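Local coordinates for protein IWS1 (Encephalitozoon cuniculi, PDB 2XPP) that probably acts as a nuclear transcription factor in the regulation of RNA polymerase II transcription, at residues 13-17 and 43-48; 17-21 and 67-71; 25-29 and 73-77; 37-42 and 79-83; 63-67 and 103-109. All coordinates share one frame; numbering follows the deposited sequence.

Contact 1: 13-17 and 43-48; sequences LKKRM and EISDIL
R16 meets E43 end-on: NH1 and NH2 of the guanidinium each take one carboxylate oxygen, making a two-pronged salt bridge. The bonds are nearly straight, R16 NH1 to E43 OE2 at 2.9 Å and R16 NH2 to E43 OE1 at 3.0 Å. Both oxygens lie close to the guanidinium plane, yet the arginine comes in from above the carboxylate, and the two flat groups are turned 62° against each other. The R16 chain is extended from CG to NE, which carries its charged end across to E43. I44 lies over one face of the guanidinium, its CG1 above the centre and its CD1 3.8 Å from R16 NE. R16 NH2 also bonds OD1 of N40, one turn before I44, which should restrain the rotation of the group. The two segments belong to helices 5-30 and 36-48, an antiparallel pair of the all-helical TFIIS N-terminal-like bundle; their local axes come within 11.6 Å at an angle of 149°. Deeper in the interface the contact is apolar. With CG anti to its backbone N (chi1 -169°), L13 sends CD2 between I47 and L48; its approach to I47 CG2, 3.3 Å, is tighter than normal van der Waals contact, while L48 CD2 is 3.7 Å away. CG2 of I44 rests against M17 at CG and SD, the latter 3.8 Å off. M17 and L48 reach toward each other tip to tip, SD against CD1, next to I62 of helix 62-70.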
# COMPACT_ATOMS: atom_id res chain seq x y z
N LEU A 13 -7.90 -12.94 5.72
CA LEU A 13 -7.36 -11.62 6.03
C LEU A 13 -7.58 -10.64 4.88
O LEU A 13 -8.01 -9.52 5.12
CB LEU A 13 -5.88 -11.71 6.41
CG LEU A 13 -5.30 -10.42 7.00
CD1 LEU A 13 -6.07 -10.01 8.24
CD2 LEU A 13 -3.81 -10.59 7.32
N LYS A 14 -7.36 -11.10 3.64
CA LYS A 14 -7.59 -10.30 2.43
C LYS A 14 -9.05 -9.83 2.41
O LYS A 14 -9.31 -8.63 2.25
CB LYS A 14 -7.27 -11.14 1.20
CG LYS A 14 -7.35 -10.32 -0.14
CD LYS A 14 -7.11 -11.20 -1.36
CE LYS A 14 -7.28 -10.39 -2.66
NZ LYS A 14 -6.00 -9.65 -2.93
N LYS A 15 -10.00 -10.74 2.63
CA LYS A 15 -11.42 -10.39 2.61
C LYS A 15 -11.76 -9.41 3.74
O LYS A 15 -12.57 -8.47 3.54
CB LYS A 15 -12.28 -11.66 2.70
CG LYS A 15 -13.79 -11.38 2.78
CD LYS A 15 -14.61 -12.67 2.92
CE LYS A 15 -16.07 -12.48 2.50
NZ LYS A 15 -16.57 -11.11 2.79
N ARG A 16 -11.14 -9.60 4.89
CA ARG A 16 -11.38 -8.69 6.01
C ARG A 16 -10.95 -7.26 5.66
O ARG A 16 -11.69 -6.29 5.92
CB ARG A 16 -10.65 -9.16 7.24
CG ARG A 16 -10.99 -8.36 8.48
CD ARG A 16 -10.31 -8.98 9.70
NE ARG A 16 -10.43 -8.06 10.82
CZ ARG A 16 -9.74 -8.16 11.95
NH1 ARG A 16 -8.86 -9.16 12.13
NH2 ARG A 16 -9.94 -7.25 12.90
N MET A 17 -9.77 -7.14 5.03
CA MET A 17 -9.24 -5.83 4.66
C MET A 17 -10.10 -5.20 3.59
O MET A 17 -10.38 -4.00 3.68
CB MET A 17 -7.81 -5.95 4.14
CG MET A 17 -6.85 -6.13 5.28
SD MET A 17 -5.11 -6.04 4.72
CE MET A 17 -4.90 -4.25 4.75
N GLU A 43 -4.35 -4.47 14.87
CA GLU A 43 -4.53 -5.92 14.79
C GLU A 43 -4.14 -6.50 13.45
O GLU A 43 -3.38 -7.48 13.39
CB GLU A 43 -5.98 -6.32 15.07
CG GLU A 43 -6.15 -7.82 15.13
CD GLU A 43 -7.61 -8.27 15.14
OE1 GLU A 43 -8.50 -7.47 15.52
OE2 GLU A 43 -7.83 -9.44 14.78
N ILE A 44 -4.68 -5.91 12.38
CA ILE A 44 -4.41 -6.41 11.04
C ILE A 44 -2.92 -6.27 10.70
O ILE A 44 -2.33 -7.17 10.09
CB ILE A 44 -5.34 -5.75 10.00
CG1 ILE A 44 -6.77 -6.31 10.20
CG2 ILE A 44 -4.82 -5.99 8.53
CD1 ILE A 44 -7.81 -5.66 9.36
N SER A 45 -2.32 -5.14 11.06
CA SER A 45 -0.90 -4.93 10.76
C SER A 45 0.01 -5.96 11.47
O SER A 45 1.00 -6.43 10.91
CB SER A 45 -0.48 -3.48 11.05
OG SER A 45 -0.49 -3.20 12.45
N ASP A 46 -0.34 -6.31 12.69
CA ASP A 46 0.36 -7.37 13.41
C ASP A 46 0.31 -8.69 12.64
O ASP A 46 1.34 -9.37 12.52
CB ASP A 46 -0.19 -7.55 14.82
CG ASP A 46 0.31 -6.47 15.78
OD1 ASP A 46 1.03 -5.53 15.34
OD2 ASP A 46 -0.02 -6.56 16.97
N ILE A 47 -0.85 -9.05 12.11
CA ILE A 47 -0.96 -10.26 11.28
C ILE A 47 -0.17 -10.15 9.97
O ILE A 47 0.49 -11.11 9.57
CB ILE A 47 -2.42 -10.62 10.99
CG1 ILE A 47 -3.18 -10.81 12.30
CG2 ILE A 47 -2.51 -11.83 10.05
CD1 ILE A 47 -4.69 -10.83 12.14
N LEU A 48 -0.25 -9.00 9.32
CA LEU A 48 0.46 -8.78 8.07
C LEU A 48 1.96 -8.90 8.24
O LEU A 48 2.68 -9.09 7.25
CB LEU A 48 0.14 -7.40 7.51
CG LEU A 48 -1.28 -7.19 6.99
CD1 LEU A 48 -1.39 -5.72 6.64
CD2 LEU A 48 -1.55 -8.07 5.74

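Contact 2: 17-21 and 67-71; sequences MQDIL and KGWLE
Segments 17-21 and 67-71, on helices 5-30 and 62-70, have their nearest CA atoms at L21 and W69, 6.3 Å apart, and E71 is the first residue after helix 62-70 to leave helical geometry. W69 is a buried tryptophan of this all-helical bundle, a fold of the TFIIS N-terminal family, and its indole joins the two helices by one polar and several apolar contacts. Its NE1 donates to the backbone O of M17 at 2.9 Å and 173°, with the oxygen in the ring plane. That oxygen already accepts the helical bond from L21 N; the two donors arrive from opposite faces of the carbonyl plane, W69 NE1 standing 40° out of it. The same M17 brings its side chain across one face of the indole. A bend at chi3 (84°) puts CE squarely over the five-membered ring, 3.7 Å from its centroid, as a CH-pi contact, with SD farther out above the same face in a Met-aromatic contact. I20 approaches the benzo part of the indole through CG2, 3.6 Å from W69 CZ2, and L21 CB lies near the pyrrole side. Beyond, K37 and L87 add helices 36-48 and 81-92 to the surroundings of W69. G68 lets the helices come near: L21 straddles its backbone, with CD2 3.7 Å from G68 CA and CD1 3.4 Å from G68 O.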
# COMPACT_ATOMS: atom_id res chain seq x y z
N MET A 17 -9.77 -7.14 5.03
CA MET A 17 -9.24 -5.83 4.66
C MET A 17 -10.10 -5.20 3.59
O MET A 17 -10.38 -4.00 3.68
CB MET A 17 -7.81 -5.95 4.14
CG MET A 17 -6.85 -6.13 5.28
SD MET A 17 -5.11 -6.04 4.72
CE MET A 17 -4.90 -4.25 4.75
N GLN A 18 -10.59 -6.02 2.64
CA GLN A 18 -11.49 -5.54 1.60
C GLN A 18 -12.79 -5.00 2.19
O GLN A 18 -13.28 -3.96 1.77
CB GLN A 18 -11.86 -6.67 0.62
CG GLN A 18 -10.74 -7.03 -0.35
CD GLN A 18 -11.10 -8.23 -1.21
OE1 GLN A 18 -12.14 -8.88 -0.99
NE2 GLN A 18 -10.24 -8.56 -2.18
N ASP A 19 -13.35 -5.76 3.12
CA ASP A 19 -14.65 -5.39 3.68
C ASP A 19 -14.53 -4.06 4.45
O ASP A 19 -15.43 -3.18 4.35
CB ASP A 19 -15.21 -6.52 4.55
CG ASP A 19 -15.66 -7.73 3.72
OD1 ASP A 19 -15.78 -7.59 2.48
OD2 ASP A 19 -15.88 -8.80 4.32
N ILE A 20 -13.44 -3.92 5.20
CA ILE A 20 -13.25 -2.69 6.00
C ILE A 20 -13.08 -1.49 5.07
O ILE A 20 -13.65 -0.40 5.30
CB ILE A 20 -12.04 -2.84 6.93
CG1 ILE A 20 -12.36 -3.84 8.04
CG2 ILE A 20 -11.61 -1.43 7.48
CD1 ILE A 20 -11.08 -4.37 8.76
N LEU A 21 -12.30 -1.67 4.01
CA LEU A 21 -12.07 -0.58 3.07
C LEU A 21 -13.39 -0.17 2.43
O LEU A 21 -13.68 1.04 2.38
CB LEU A 21 -11.01 -0.97 2.01
CG LEU A 21 -10.73 0.05 0.91
CD1 LEU A 21 -10.16 1.33 1.50
CD2 LEU A 21 -9.75 -0.58 -0.00
N LYS A 67 -2.47 -1.24 -0.61
CA LYS A 67 -2.61 -0.07 -1.50
C LYS A 67 -3.94 0.65 -1.27
O LYS A 67 -3.97 1.86 -1.10
CB LYS A 67 -2.55 -0.51 -2.95
CG LYS A 67 -2.75 0.63 -3.98
CD LYS A 67 -2.71 0.05 -5.39
CE LYS A 67 -2.75 1.14 -6.40
NZ LYS A 67 -3.01 0.48 -7.74
N GLY A 68 -5.04 -0.11 -1.32
CA GLY A 68 -6.39 0.48 -1.07
C GLY A 68 -6.49 1.23 0.23
O GLY A 68 -7.10 2.33 0.29
N TRP A 69 -6.00 0.63 1.30
CA TRP A 69 -6.02 1.29 2.62
C TRP A 69 -5.17 2.58 2.66
O TRP A 69 -5.46 3.49 3.47
CB TRP A 69 -5.53 0.33 3.70
CG TRP A 69 -6.56 -0.68 4.22
CD1 TRP A 69 -7.42 -1.48 3.51
CD2 TRP A 69 -6.76 -1.01 5.60
NE1 TRP A 69 -8.16 -2.26 4.37
CE2 TRP A 69 -7.76 -2.00 5.66
CE3 TRP A 69 -6.20 -0.53 6.80
CZ2 TRP A 69 -8.21 -2.54 6.88
CZ3 TRP A 69 -6.64 -1.06 8.00
CH2 TRP A 69 -7.65 -2.05 8.03
N LEU A 70 -4.14 2.66 1.83
CA LEU A 70 -3.27 3.88 1.79
C LEU A 70 -3.81 4.96 0.84
O LEU A 70 -3.39 6.13 0.88
CB LEU A 70 -1.89 3.46 1.29
CG LEU A 70 -1.06 2.63 2.32
CD1 LEU A 70 0.21 2.12 1.61
CD2 LEU A 70 -0.66 3.50 3.55
N GLU A 71 -4.71 4.55 -0.04
CA GLU A 71 -5.25 5.47 -1.06
C GLU A 71 -6.19 6.54 -0.49
O GLU A 71 -6.74 6.36 0.65
CB GLU A 71 -5.94 4.67 -2.15
CG GLU A 71 -4.93 4.08 -3.12
CD GLU A 71 -5.61 3.29 -4.24
OE1 GLU A 71 -6.63 2.60 -3.98
OE2 GLU A 71 -5.18 3.41 -5.41

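Contact 3: 25-29 and 73-77; sequences NANNL and LPDKS
N28 uses both ends of its side-chain amide on one residue of a turn: ND2 gives a hydrogen bond to D75 OD2 at 3.0 Å, and OD1 receives a weak one from the backbone N of D75. The amide and carboxylate planes stand almost perpendicular, 88° apart, so ND2 reaches OD2 from above the carboxylate while the oxygen stays near the amide plane. CG of N28 is anti to the backbone N (chi1 176°), which extends the amide from the helix toward the turn. D75 is held from its other side as well. Its OD1 accepts from S77 OG at 2.6 Å, through the syn lone pair, and from S77 N at 3.0 Å, closing an Asx turn that overlaps the end of the type I beta turn L73-K76. Each carboxylate oxygen thus has its own donor residue, which should restrain the rotation of the group. P74 occupies the first corner of the beta turn and packs on the helix: its CD lies 3.4 Å from both N25 OD1 and N28 OD1, and L29 meets it at about a right angle, CG 3.7 Å from P74 CB. L73 CD2 fits against N28 CB. This is a surface contact about 17 Å from the centre of the chain, joining the C-terminal part of helix 5-30 to the loop between helices 62-70 and 81-92; within that loop the buried L73 touches P79, shortly before helix 81-92 begins.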
# COMPACT_ATOMS: atom_id res chain seq x y z
N ASN A 25 -15.15 3.47 2.82
CA ASN A 25 -15.38 4.31 1.66
C ASN A 25 -16.85 4.69 1.44
O ASN A 25 -17.16 5.84 1.12
CB ASN A 25 -14.69 3.74 0.40
CG ASN A 25 -13.18 3.98 0.42
OD1 ASN A 25 -12.65 4.71 1.25
ND2 ASN A 25 -12.47 3.35 -0.50
N ALA A 26 -17.75 3.73 1.63
CA ALA A 26 -19.18 3.94 1.56
C ALA A 26 -19.62 4.94 2.62
O ALA A 26 -20.48 5.81 2.37
CB ALA A 26 -19.92 2.61 1.79
N ASN A 27 -19.05 4.79 3.82
CA ASN A 27 -19.43 5.71 4.90
C ASN A 27 -18.91 7.12 4.60
O ASN A 27 -19.58 8.10 4.91
CB ASN A 27 -18.96 5.21 6.29
CG ASN A 27 -19.81 4.01 6.80
OD1 ASN A 27 -20.90 3.75 6.29
ND2 ASN A 27 -19.31 3.29 7.82
N ASN A 28 -17.71 7.23 4.02
CA ASN A 28 -17.22 8.57 3.67
C ASN A 28 -18.15 9.27 2.66
O ASN A 28 -18.47 10.44 2.81
CB ASN A 28 -15.77 8.48 3.18
CG ASN A 28 -15.23 9.77 2.72
OD1 ASN A 28 -15.23 10.08 1.53
ND2 ASN A 28 -14.72 10.53 3.64
N LEU A 29 -18.66 8.51 1.69
CA LEU A 29 -19.58 9.08 0.70
C LEU A 29 -20.91 9.48 1.32
O LEU A 29 -21.54 10.45 0.94
CB LEU A 29 -19.86 8.09 -0.43
CG LEU A 29 -18.72 7.99 -1.45
CD1 LEU A 29 -18.98 6.73 -2.22
CD2 LEU A 29 -18.77 9.17 -2.37
N LEU A 73 -9.43 8.63 0.37
CA LEU A 73 -10.88 8.45 0.45
C LEU A 73 -11.63 9.08 -0.75
O LEU A 73 -11.08 9.95 -1.46
CB LEU A 73 -11.41 9.06 1.75
CG LEU A 73 -11.08 8.03 2.83
CD1 LEU A 73 -9.69 8.22 3.45
CD2 LEU A 73 -12.17 7.90 3.86
N PRO A 74 -12.91 8.66 -0.99
CA PRO A 74 -13.69 9.24 -2.07
C PRO A 74 -13.76 10.78 -2.11
O PRO A 74 -13.91 11.38 -3.19
CB PRO A 74 -15.10 8.61 -1.89
CG PRO A 74 -14.80 7.31 -1.21
CD PRO A 74 -13.67 7.62 -0.26
N ASP A 75 -13.66 11.44 -0.96
CA ASP A 75 -13.74 12.89 -0.89
C ASP A 75 -12.36 13.57 -1.01
O ASP A 75 -12.24 14.78 -0.77
CB ASP A 75 -14.45 13.33 0.40
CG ASP A 75 -13.63 13.03 1.67
OD1 ASP A 75 -12.54 12.44 1.58
OD2 ASP A 75 -14.13 13.34 2.77
N LYS A 76 -11.36 12.80 -1.43
CA LYS A 76 -9.96 13.26 -1.62
C LYS A 76 -9.14 13.34 -0.35
O LYS A 76 -7.90 13.59 -0.41
CB LYS A 76 -9.88 14.63 -2.30
CG LYS A 76 -10.51 14.65 -3.68
CD LYS A 76 -10.32 16.00 -4.40
CE LYS A 76 -11.39 16.95 -4.12
NZ LYS A 76 -11.08 18.27 -4.75
N SER A 77 -9.77 13.13 0.80
CA SER A 77 -9.01 13.16 2.05
C SER A 77 -8.09 11.94 2.20
O SER A 77 -8.29 10.93 1.55
CB SER A 77 -9.93 13.25 3.27
OG SER A 77 -10.73 12.10 3.39

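Contact 4: 37-42 and 79-83; sequences KIENVE and PNIKI
K82 reaches across to helix 36-48 over the CD1 methyl of I38, its chain extended as far as CE and then turned at chi4 (-100°). I38 has CG1 anti to its backbone N (chi1 -167°), which directs CD1 at the start of the opposite helix: the methyl lies 3.8 Å from K82 CB and 3.5 Å from K82 NZ, with CG of N80 on another side. The two side chains run at about a right angle. At its far end K82 lies against V41 and E42. V41 CG1 lies 3.6 Å from K82 NZ, while E42, extended beyond CG, touches the lysine through its aliphatic part and brings OE2 to 3.3 Å from K82 CE. The opposite charges are near without forming a salt bridge, E42 OE2 to K82 NZ being 4.1 Å. I83 points toward helix 36-48, and its CD1 packs against K37 CB at 3.6 Å. K37 itself folds back through bends at chi3 and chi4, passing CE by P79 CB and delivering NZ to a salt bridge with D24 of helix 5-30. N80 is the N-cap of helix 81-92: its OD1 accepts from K82 N at 2.8 Å, in the carbonyl plane and on a lone pair, capping the first turn of the helix. Within the helical bundle, the contact joins the N-terminal half of helix 36-48 to the start of helix 81-92. W69 of helix 62-70 touches K37 and V41, and I20 of helix 5-30 also packs on K37.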
# COMPACT_ATOMS: atom_id res chain seq x y z
N LYS A 37 -10.86 1.35 9.40
CA LYS A 37 -9.41 1.19 9.24
C LYS A 37 -8.70 1.49 10.53
O LYS A 37 -7.83 0.73 10.99
CB LYS A 37 -8.84 2.09 8.13
CG LYS A 37 -9.28 1.64 6.73
CD LYS A 37 -8.66 2.53 5.62
CE LYS A 37 -8.99 4.01 5.81
NZ LYS A 37 -10.46 4.23 5.75
N ILE A 38 -9.07 2.61 11.12
CA ILE A 38 -8.35 2.99 12.35
C ILE A 38 -8.59 2.02 13.50
O ILE A 38 -7.68 1.78 14.30
CB ILE A 38 -8.62 4.49 12.70
CG1 ILE A 38 -7.66 4.98 13.78
CG2 ILE A 38 -10.03 4.72 13.14
CD1 ILE A 38 -6.24 5.17 13.27
N GLU A 39 -9.80 1.45 13.59
CA GLU A 39 -10.15 0.55 14.70
C GLU A 39 -9.48 -0.83 14.54
O GLU A 39 -9.38 -1.60 15.50
CB GLU A 39 -11.67 0.41 14.85
CG GLU A 39 -12.32 1.72 15.37
CD GLU A 39 -13.86 1.77 15.25
OE1 GLU A 39 -14.44 0.84 14.65
OE2 GLU A 39 -14.48 2.74 15.77
N ASN A 40 -9.02 -1.13 13.32
CA ASN A 40 -8.52 -2.47 13.02
C ASN A 40 -7.06 -2.51 12.61
O ASN A 40 -6.48 -3.60 12.50
CB ASN A 40 -9.38 -3.11 11.92
CG ASN A 40 -10.74 -3.50 12.42
OD1 ASN A 40 -10.90 -4.55 13.05
ND2 ASN A 40 -11.74 -2.66 12.19
N VAL A 41 -6.48 -1.36 12.32
CA VAL A 41 -5.14 -1.33 11.74
C VAL A 41 -4.08 -2.01 12.62
O VAL A 41 -3.17 -2.67 12.08
CB VAL A 41 -4.65 0.10 11.30
CG1 VAL A 41 -4.46 1.06 12.47
CG2 VAL A 41 -3.39 -0.01 10.46
N GLU A 42 -4.16 -1.83 13.94
CA GLU A 42 -3.11 -2.40 14.83
C GLU A 42 -3.16 -3.92 14.78
O GLU A 42 -2.12 -4.58 14.56
CB GLU A 42 -3.23 -1.87 16.25
CG GLU A 42 -2.69 -0.44 16.37
CD GLU A 42 -2.68 0.13 17.82
OE1 GLU A 42 -3.32 -0.46 18.75
OE2 GLU A 42 -2.04 1.19 18.04
N PRO A 79 -6.23 8.83 4.58
CA PRO A 79 -6.46 8.11 5.83
C PRO A 79 -5.65 8.66 6.97
O PRO A 79 -4.59 9.29 6.74
CB PRO A 79 -5.98 6.68 5.53
CG PRO A 79 -5.47 6.68 4.16
CD PRO A 79 -5.65 7.99 3.51
N ASN A 80 -6.15 8.43 8.19
CA ASN A 80 -5.49 8.86 9.42
C ASN A 80 -4.01 8.47 9.41
O ASN A 80 -3.65 7.38 8.92
CB ASN A 80 -6.18 8.17 10.61
CG ASN A 80 -5.72 8.67 11.90
OD1 ASN A 80 -4.55 8.49 12.29
ND2 ASN A 80 -6.64 9.35 12.64
N ILE A 81 -3.17 9.40 9.87
CA ILE A 81 -1.70 9.21 9.77
C ILE A 81 -1.26 7.90 10.49
O ILE A 81 -0.20 7.31 10.17
CB ILE A 81 -0.94 10.48 10.30
CG1 ILE A 81 0.52 10.47 9.76
CG2 ILE A 81 -1.02 10.58 11.81
CD1 ILE A 81 1.31 11.66 10.12
N LYS A 82 -2.05 7.45 11.46
CA LYS A 82 -1.65 6.19 12.15
C LYS A 82 -1.69 5.01 11.18
O LYS A 82 -0.81 4.12 11.21
CB LYS A 82 -2.53 5.94 13.37
CG LYS A 82 -2.36 4.54 13.96
CD LYS A 82 -2.99 4.48 15.33
CE LYS A 82 -3.40 3.06 15.72
NZ LYS A 82 -4.89 2.83 15.52
N ILE A 83 -2.68 5.01 10.28
CA ILE A 83 -2.76 4.04 9.20
C ILE A 83 -1.61 4.15 8.20
O ILE A 83 -0.97 3.13 7.83
CB ILE A 83 -4.11 4.15 8.45
CG1 ILE A 83 -5.26 4.01 9.46
CG2 ILE A 83 -4.12 3.15 7.25
CD1 ILE A 83 -6.53 4.71 8.97

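Contact 5: 63-67 and 103-109; sequences LDEIK and TSGVGKI
This is a buried helix-to-junction contact, in which helix 62-70 packs on the short break between helices 98-104 and 106-115. The backbones come very near, D64 to S104 with CA atoms 5.2 Å apart and K67 to V106 5.0 Å. L63 CB presses tightly on S104 CB at 3.5 Å, and its side chain crosses V106 obliquely. K67 is extended along the junction: CB and CG lie against V106 and I109, CE passes G105 O, and NZ donates to S104 O at 3.3 Å, in the carbonyl plane and on a lone pair. K67 and I109 also touch an aromatic side chain of the chain of another protein. D64 OD1 lies beside CA and CB of S104 and is linked to it by water. One water donates to D64 OD1 at 2.9 Å and also bonds T103 OG1; a second donates to S104 O at 2.6 Å and only weakly to D64 OD1. S104 OG, placed between backbone N and carbonyl carbon (chi1 73°), donates to H100 O and accepts from V106 N at 3.1 Å. That last bond makes an ST turn, which, with G105 at positive phi, redirects the chain between consecutive helices of the TFIIS N-terminal bundle.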
# COMPACT_ATOMS: atom_id res chain seq x y z
N LEU A 63 -1.02 -6.98 -1.49
CA LEU A 63 -0.58 -5.63 -1.78
C LEU A 63 -1.69 -4.77 -2.34
O LEU A 63 -1.65 -3.54 -2.17
CB LEU A 63 0.69 -5.57 -2.69
CG LEU A 63 1.90 -6.18 -2.03
CD1 LEU A 63 3.07 -6.24 -3.03
CD2 LEU A 63 2.36 -5.45 -0.74
N ASP A 64 -2.67 -5.39 -3.01
CA ASP A 64 -3.85 -4.65 -3.52
C ASP A 64 -4.63 -4.02 -2.37
O ASP A 64 -5.05 -2.84 -2.48
CB ASP A 64 -4.82 -5.59 -4.28
CG ASP A 64 -4.24 -6.16 -5.57
OD1 ASP A 64 -3.09 -5.87 -5.96
OD2 ASP A 64 -4.98 -6.93 -6.21
N GLU A 65 -4.83 -4.76 -1.27
CA GLU A 65 -5.62 -4.26 -0.12
C GLU A 65 -4.79 -3.23 0.65
O GLU A 65 -5.32 -2.21 1.11
CB GLU A 65 -6.04 -5.39 0.84
CG GLU A 65 -7.25 -6.15 0.26
CD GLU A 65 -6.94 -6.88 -1.03
OE1 GLU A 65 -5.86 -7.52 -1.16
OE2 GLU A 65 -7.77 -6.82 -1.95
N ILE A 66 -3.48 -3.49 0.79
CA ILE A 66 -2.62 -2.52 1.47
C ILE A 66 -2.65 -1.17 0.71
O ILE A 66 -2.84 -0.10 1.32
CB ILE A 66 -1.20 -3.03 1.68
CG1 ILE A 66 -1.25 -4.17 2.71
CG2 ILE A 66 -0.31 -1.88 2.23
CD1 ILE A 66 0.13 -4.97 2.76
N LYS A 67 -2.47 -1.24 -0.61
CA LYS A 67 -2.61 -0.07 -1.50
C LYS A 67 -3.94 0.65 -1.27
O LYS A 67 -3.97 1.86 -1.10
CB LYS A 67 -2.55 -0.51 -2.95
CG LYS A 67 -2.75 0.63 -3.98
CD LYS A 67 -2.71 0.05 -5.39
CE LYS A 67 -2.75 1.14 -6.40
NZ LYS A 67 -3.01 0.48 -7.74
N THR A 103 1.98 -6.08 -10.54
CA THR A 103 0.56 -6.49 -10.49
C THR A 103 -0.34 -5.68 -9.55
O THR A 103 -1.54 -5.49 -9.82
CB THR A 103 0.41 -7.99 -10.19
OG1 THR A 103 0.82 -8.23 -8.85
CG2 THR A 103 1.25 -8.83 -11.16
N SER A 104 0.25 -5.22 -8.44
CA SER A 104 -0.47 -4.48 -7.43
C SER A 104 -0.54 -2.99 -7.66
O SER A 104 -1.55 -2.39 -7.29
CB SER A 104 0.09 -4.70 -6.00
OG SER A 104 1.35 -4.02 -5.83
N GLY A 105 0.51 -2.39 -8.24
CA GLY A 105 0.59 -0.90 -8.32
C GLY A 105 0.77 -0.18 -7.00
O GLY A 105 0.62 1.06 -6.91
N VAL A 106 1.13 -0.93 -5.97
CA VAL A 106 1.32 -0.30 -4.64
C VAL A 106 2.45 0.73 -4.66
O VAL A 106 2.42 1.70 -3.88
CB VAL A 106 1.48 -1.37 -3.51
CG1 VAL A 106 2.80 -2.11 -3.61
CG2 VAL A 106 1.37 -0.69 -2.10
N GLY A 107 3.45 0.54 -5.55
CA GLY A 107 4.46 1.55 -5.74
C GLY A 107 3.91 2.94 -6.05
O GLY A 107 4.53 3.95 -5.67
N LYS A 108 2.77 3.00 -6.73
CA LYS A 108 2.23 4.28 -7.19
C LYS A 108 1.74 5.09 -6.00
O LYS A 108 1.98 6.29 -5.96
CB LYS A 108 1.15 4.10 -8.23
CG LYS A 108 1.78 3.51 -9.49
CD LYS A 108 0.79 3.00 -10.40
CE LYS A 108 1.45 2.49 -11.66
NZ LYS A 108 0.39 2.08 -12.55
N ILE A 109 1.07 4.45 -5.06
CA ILE A 109 0.61 5.20 -3.85
C ILE A 109 1.78 5.53 -2.93
O ILE A 109 1.85 6.63 -2.39
CB ILE A 109 -0.58 4.53 -3.10
CG1 ILE A 109 -1.18 5.49 -2.03
CG2 ILE A 109 -0.16 3.19 -2.40
CD1 ILE A 109 -1.74 6.84 -2.56
O HOH W 1 -1.52 -8.05 -6.98
O HOH W 2 -4.07 -2.95 -6.92

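In the fold
Contacts 1, 2 and 3 follow one another along helix 5-30, contacts 1 and 2 sharing M17, while contacts 2 and 5 meet at K67 on helix 62-70. Contact 2 lies between the others, its centre about 10 Å from those of contacts 1, 4 and 5 and about 12 Å from that of contact 3. I44 CD1 of contact 1 packs on W69 CH2 of contact 2 at 3.8 Å, and W69 O meets P79 CG of contact 4 at 3.3 Å. Charge links contacts 1 and 5 through the salt bridge of K14 NZ with E65 OE1, 2.8 Å. Together with E71, K76, K108 and I109, K67 touches the chain of another protein.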